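Local coordinates for protein peptidoglycan D,D-transpeptidase PbpA (Mycobacterium tuberculosis, PDB 3UN7) that probably cross-links the peptidoglycan of the mycobacterial cell wall as a penicillin-binding D,D-transpeptidase and takes part in regulating cell length, at residues A[23-28]-A[102-107]; A[32-37]-A[45-50]. One frame throughout, in Å; residues are numbered along the deposited sequence.

Overall arrangement
Contacts 1 and 2 build neighbouring parts of one mixed sheet in the N-terminal region that matches the PBP dimerisation family, and their centres lie about 10 Å apart. Strand 26-28 pairs with strand 104-107 in contact 1; on its other edge it meets strand 31-38, which pairs with strand 45-48 in contact 2. In chain order the hairpin of contact 2, residues 32-50, lies within the loop that contact 1 closes between 28 and 102. Two probable hydrogen bonds join them: L33 N to I26 O at 2.8 Å, and R47 NH1 to G24 O, also 2.8 Å. Neither contact lies near S193, the probable acyl-ester serine of the transpeptidase region.

Contact 1: residues A[23-28]-A[102-107]; sequences RGQITA and GGNVDT
Residues 23-28 and 102-107 form a buried parallel strand pair inside the mixed N-terminal sheet, preceded by a loop approach in which G24 and G102 come close. Strands 26-28 and 104-107 approach to 4.7 Å with their N-to-C directions 28° apart, and I26 is paired with V105 and T27 with D106. The backbone ladder runs from V105 N to Q25 O (2.8 Å), from T27 N to V105 O and from T107 N to T27 O.

Side chains extend this ladder at both ends. N104 lies alongside Q25 and uses both ends of its amide: OD1 accepts Q25 N at 3.0 Å, with the donor well above the carbonyl plane, while ND2 gives a hydrogen to Q25 OE1 at 2.8 Å. The two amide planes are turned 33° from each other, and the pair of bonds fixes which way round the N104 amide sits. At the far end T27 O takes two hydrogen bonds from one residue, T107 N and T107 OG1, the latter at 2.8 Å. With chi1 at 73°, T107 holds OG1 between its own N and carbonyl carbon and directs CG2 to I26 CG2, 3.7 Å away. On the face that carries T27 and D106, T27 OG1 donates to D106 OD1 at 2.6 Å, meeting the carboxylate from above its plane. The other oxygen, D106 OD2, forms a salt bridge with K343. Before the strands, G24 CA makes a CA-H...O contact with G103 O at 3.1 Å; this carbonyl has no hydrogen-bond partner in the model.

Helix 70-74 packs on I26 and T107 through L71, strand 31-38 borders 26-28, and strand 339-343 flanks 104-107 on its far side.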
loop_
_atom_site.group_PDB
_atom_site.type_symbol
_atom_site.label_atom_id
_atom_site.label_comp_id
_atom_site.label_asym_id
_atom_site.label_seq_id
_atom_site.Cartn_x
_atom_site.Cartn_y
_atom_site.Cartn_z
ATOM N N ARG A 23 2.738 -11.513 28.190
ATOM C CA ARG A 23 2.769 -11.555 26.729
ATOM C C ARG A 23 3.960 -10.745 26.241
ATOM O O ARG A 23 4.330 -9.744 26.853
ATOM C CB ARG A 23 1.471 -10.975 26.181
ATOM C CG ARG A 23 1.320 -11.020 24.671
ATOM C CD ARG A 23 -0.103 -10.627 24.310
ATOM N NE ARG A 23 -0.359 -10.689 22.875
ATOM C CZ ARG A 23 -0.691 -11.785 22.215
ATOM N NH1 ARG A 23 -0.797 -12.954 22.858
ATOM N NH2 ARG A 23 -0.911 -11.718 20.907
ATOM N N GLY A 24 4.570 -11.186 25.151
ATOM C CA GLY A 24 5.757 -10.523 24.632
ATOM C C GLY A 24 5.433 -9.273 23.856
ATOM O O GLY A 24 4.258 -8.911 23.702
ATOM N N GLN A 25 6.481 -8.629 23.345
ATOM C CA GLN A 25 6.385 -7.298 22.735
ATOM C C GLN A 25 6.367 -7.348 21.213
ATOM O O GLN A 25 6.980 -8.229 20.599
ATOM C CB GLN A 25 7.601 -6.443 23.135
ATOM C CG GLN A 25 7.888 -6.384 24.623
ATOM C CD GLN A 25 9.236 -5.768 24.939
ATOM O OE1 GLN A 25 10.166 -5.800 24.123
ATOM N NE2 GLN A 25 9.353 -5.207 26.129
ATOM N N ILE A 26 5.688 -6.376 20.610
ATOM C CA ILE A 26 5.807 -6.126 19.163
ATOM C C ILE A 26 6.636 -4.862 19.026
ATOM O O ILE A 26 6.303 -3.854 19.637
ATOM C CB ILE A 26 4.430 -5.932 18.505
ATOM C CG1 ILE A 26 3.558 -7.182 18.724
ATOM C CG2 ILE A 26 4.584 -5.576 17.004
ATOM C CD1 ILE A 26 2.104 -7.044 18.216
ATOM N N THR A 27 7.727 -4.913 18.252
ATOM C CA THR A 27 8.637 -3.778 18.225
ATOM C C THR A 27 8.847 -3.246 16.801
ATOM O O THR A 27 8.567 -3.945 15.806
ATOM C CB THR A 27 10.004 -4.142 18.852
ATOM O OG1 THR A 27 10.674 -5.060 17.990
ATOM C CG2 THR A 27 9.828 -4.788 20.224
ATOM N N ALA A 28 9.326 -2.005 16.717
ATOM C CA ALA A 28 9.756 -1.382 15.451
ATOM C C ALA A 28 10.887 -0.401 15.738
ATOM O O ALA A 28 10.791 0.423 16.655
ATOM C CB ALA A 28 8.596 -0.663 14.773
ATOM N N GLY A 102 6.389 -14.275 27.160
ATOM C CA GLY A 102 6.255 -14.606 25.748
ATOM C C GLY A 102 7.467 -14.110 24.986
ATOM O O GLY A 102 8.304 -13.383 25.531
ATOM N N GLY A 103 7.577 -14.510 23.729
ATOM C CA GLY A 103 8.666 -14.038 22.890
ATOM C C GLY A 103 8.323 -12.706 22.258
ATOM O O GLY A 103 7.238 -12.173 22.477
ATOM N N ASN A 104 9.256 -12.170 21.480
ATOM C CA ASN A 104 9.123 -10.851 20.867
ATOM C C ASN A 104 9.040 -10.924 19.358
ATOM O O ASN A 104 9.672 -11.779 18.727
ATOM C CB ASN A 104 10.322 -9.969 21.224
ATOM C CG ASN A 104 10.102 -9.153 22.485
ATOM O OD1 ASN A 104 9.309 -9.523 23.366
ATOM N ND2 ASN A 104 10.813 -8.011 22.576
ATOM N N VAL A 105 8.292 -9.986 18.785
ATOM C CA VAL A 105 8.156 -9.857 17.345
ATOM C C VAL A 105 8.753 -8.521 16.933
ATOM O O VAL A 105 8.244 -7.469 17.299
ATOM C CB VAL A 105 6.679 -9.886 16.921
ATOM C CG1 VAL A 105 6.528 -9.558 15.408
ATOM C CG2 VAL A 105 6.048 -11.219 17.286
ATOM N N ASP A 106 9.816 -8.588 16.148
ATOM C CA ASP A 106 10.511 -7.423 15.640
ATOM C C ASP A 106 10.059 -7.141 14.207
ATOM O O ASP A 106 10.454 -7.847 13.284
ATOM C CB ASP A 106 12.016 -7.688 15.683
ATOM C CG ASP A 106 12.582 -7.631 17.097
ATOM O OD1 ASP A 106 11.803 -7.420 18.075
ATOM O OD2 ASP A 106 13.822 -7.792 17.237
ATOM N N THR A 107 9.207 -6.135 14.029
ATOM C CA THR A 107 8.689 -5.799 12.695
ATOM C C THR A 107 9.712 -5.048 11.840
ATOM O O THR A 107 10.749 -4.601 12.323
ATOM C CB THR A 107 7.364 -4.973 12.752
ATOM O OG1 THR A 107 7.654 -3.636 13.165
ATOM C CG2 THR A 107 6.380 -5.593 13.728
#

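Contact 2: residues A[32-37]-A[45-50]; sequences LLAYSV and FLRVYP
Y35 and V48 exchange backbone hydrogen bonds both ways: V48 N reaches Y35 O at 2.7 Å, and Y35 N reaches V48 O at 3.1 Å. Two residues on, V37 N donates to L46 O and L46 N to V37 O, so all four N-H groups and carbonyls of these hydrogen-bonded pairs are satisfied. Between them S36 and R47 form the non-hydrogen-bonded pair. Their side chains meet instead, R47 NH1 giving a hydrogen to S36 OG at 2.9 Å, 19° out of the guanidinium plane. A bend at chi2 (62°) folds R47 back so that one guanidinium face lies over the A34-Y35 backbone. NH1 also serves G24 O, and NE makes a salt bridge with E72. This is a beta hairpin of strands 31-38 and 45-48, the latter at the edge of the mixed sheet; L33 and A34 form a classic beta bulge opposite I26. On the face carrying Y35, V48 CB sits over the tyrosine ring, 4.1 Å from its centroid, a CH-pi contact, while P50 CG lies at the ring edge, 3.9 Å from Y35 CE1. Beyond the hairpin pairs, Y49 O accepts a hydrogen bond from N155 ND2.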
loop_
_atom_site.group_PDB
_atom_site.type_symbol
_atom_site.label_atom_id
_atom_site.label_comp_id
_atom_site.label_asym_id
_atom_site.label_seq_id
_atom_site.Cartn_x
_atom_site.Cartn_y
_atom_site.Cartn_z
ATOM N N LEU A 32 8.737 0.123 21.299
ATOM C CA LEU A 32 7.626 -0.762 21.592
ATOM C C LEU A 32 6.373 -0.280 20.887
ATOM O O LEU A 32 6.029 0.908 20.953
ATOM C CB LEU A 32 7.401 -0.886 23.102
ATOM C CG LEU A 32 8.652 -1.307 23.881
ATOM C CD1 LEU A 32 8.394 -1.356 25.407
ATOM C CD2 LEU A 32 9.155 -2.643 23.359
ATOM N N LEU A 33 5.715 -1.202 20.190
ATOM C CA LEU A 33 4.432 -0.919 19.577
ATOM C C LEU A 33 3.326 -1.510 20.421
ATOM O O LEU A 33 2.235 -0.966 20.454
ATOM C CB LEU A 33 4.355 -1.528 18.169
ATOM C CG LEU A 33 5.450 -1.194 17.142
ATOM C CD1 LEU A 33 4.960 -1.602 15.749
ATOM C CD2 LEU A 33 5.844 0.293 17.174
ATOM N N ALA A 34 3.603 -2.656 21.053
ATOM C CA ALA A 34 2.640 -3.325 21.916
ATOM C C ALA A 34 3.387 -4.055 23.023
ATOM O O ALA A 34 4.427 -4.675 22.770
ATOM C CB ALA A 34 1.719 -4.304 21.115
ATOM N N TYR A 35 2.882 -3.945 24.250
ATOM C CA TYR A 35 3.511 -4.579 25.415
ATOM C C TYR A 35 2.464 -4.855 26.512
ATOM O O TYR A 35 1.337 -4.375 26.442
ATOM C CB TYR A 35 4.722 -3.761 25.932
ATOM C CG TYR A 35 4.418 -2.395 26.529
ATOM C CD1 TYR A 35 4.367 -1.255 25.725
ATOM C CD2 TYR A 35 4.229 -2.233 27.905
ATOM C CE1 TYR A 35 4.111 0.009 26.273
ATOM C CE2 TYR A 35 3.966 -0.971 28.449
ATOM C CZ TYR A 35 3.911 0.136 27.632
ATOM O OH TYR A 35 3.657 1.386 28.177
ATOM N N SER A 36 2.825 -5.663 27.501
ATOM C CA SER A 36 1.893 -6.024 28.537
ATOM C C SER A 36 2.476 -5.594 29.865
ATOM O O SER A 36 3.676 -5.742 30.097
ATOM C CB SER A 36 1.613 -7.528 28.535
ATOM O OG SER A 36 0.843 -7.894 27.416
ATOM N N VAL A 37 1.612 -5.067 30.726
ATOM C CA VAL A 37 2.034 -4.616 32.067
ATOM C C VAL A 37 1.320 -5.418 33.133
ATOM O O VAL A 37 0.115 -5.636 33.042
ATOM C CB VAL A 37 1.700 -3.113 32.261
ATOM C CG1 VAL A 37 2.020 -2.641 33.681
ATOM C CG2 VAL A 37 2.456 -2.288 31.262
ATOM N N PHE A 45 -2.289 -9.351 33.309
ATOM C CA PHE A 45 -1.525 -8.576 32.348
ATOM C C PHE A 45 -2.407 -7.703 31.459
ATOM O O PHE A 45 -3.322 -8.189 30.766
ATOM C CB PHE A 45 -0.526 -9.474 31.590
ATOM C CG PHE A 45 0.694 -9.793 32.403
ATOM C CD1 PHE A 45 0.759 -10.950 33.174
ATOM C CD2 PHE A 45 1.751 -8.892 32.461
ATOM C CE1 PHE A 45 1.884 -11.224 33.961
ATOM C CE2 PHE A 45 2.872 -9.156 33.246
ATOM C CZ PHE A 45 2.934 -10.316 34.000
ATOM N N LEU A 46 -2.170 -6.395 31.508
ATOM C CA LEU A 46 -2.912 -5.495 30.635
ATOM C C LEU A 46 -2.091 -5.139 29.399
ATOM O O LEU A 46 -0.933 -4.763 29.521
ATOM C CB LEU A 46 -3.347 -4.224 31.371
ATOM C CG LEU A 46 -4.012 -3.135 30.508
ATOM C CD1 LEU A 46 -5.450 -3.528 30.173
ATOM C CD2 LEU A 46 -3.968 -1.792 31.235
ATOM N N ARG A 47 -2.705 -5.257 28.220
ATOM C CA ARG A 47 -2.028 -4.947 26.962
ATOM C C ARG A 47 -2.064 -3.450 26.747
ATOM O O ARG A 47 -3.131 -2.830 26.894
ATOM C CB ARG A 47 -2.720 -5.654 25.788
ATOM C CG ARG A 47 -1.880 -5.791 24.530
ATOM C CD ARG A 47 -0.646 -6.633 24.792
ATOM N NE ARG A 47 0.093 -7.000 23.587
ATOM C CZ ARG A 47 1.343 -7.463 23.593
ATOM N NH1 ARG A 47 2.004 -7.591 24.740
ATOM N NH2 ARG A 47 1.939 -7.817 22.447
ATOM N N VAL A 48 -0.916 -2.879 26.370
ATOM C CA VAL A 48 -0.777 -1.430 26.185
ATOM C C VAL A 48 -0.224 -1.115 24.792
ATOM O O VAL A 48 0.707 -1.779 24.331
ATOM C CB VAL A 48 0.121 -0.806 27.287
ATOM C CG1 VAL A 48 0.255 0.714 27.099
ATOM C CG2 VAL A 48 -0.474 -1.088 28.666
ATOM N N TYR A 49 -0.807 -0.114 24.138
ATOM C CA TYR A 49 -0.406 0.318 22.794
ATOM C C TYR A 49 -0.042 1.780 22.935
ATOM O O TYR A 49 -0.944 2.624 22.973
ATOM C CB TYR A 49 -1.576 0.143 21.801
ATOM C CG TYR A 49 -2.045 -1.294 21.729
ATOM C CD1 TYR A 49 -3.031 -1.775 22.588
ATOM C CD2 TYR A 49 -1.468 -2.189 20.820
ATOM C CE1 TYR A 49 -3.456 -3.110 22.525
ATOM C CE2 TYR A 49 -1.864 -3.525 20.775
ATOM C CZ TYR A 49 -2.852 -3.974 21.623
ATOM O OH TYR A 49 -3.248 -5.287 21.545
ATOM N N PRO A 50 1.263 2.086 23.060
ATOM C CA PRO A 50 1.674 3.470 23.386
ATOM C C PRO A 50 1.552 4.511 22.265
ATOM O O PRO A 50 1.554 5.704 22.562
ATOM C CB PRO A 50 3.139 3.311 23.829
ATOM C CG PRO A 50 3.634 2.134 23.077
ATOM C CD PRO A 50 2.426 1.183 22.965
#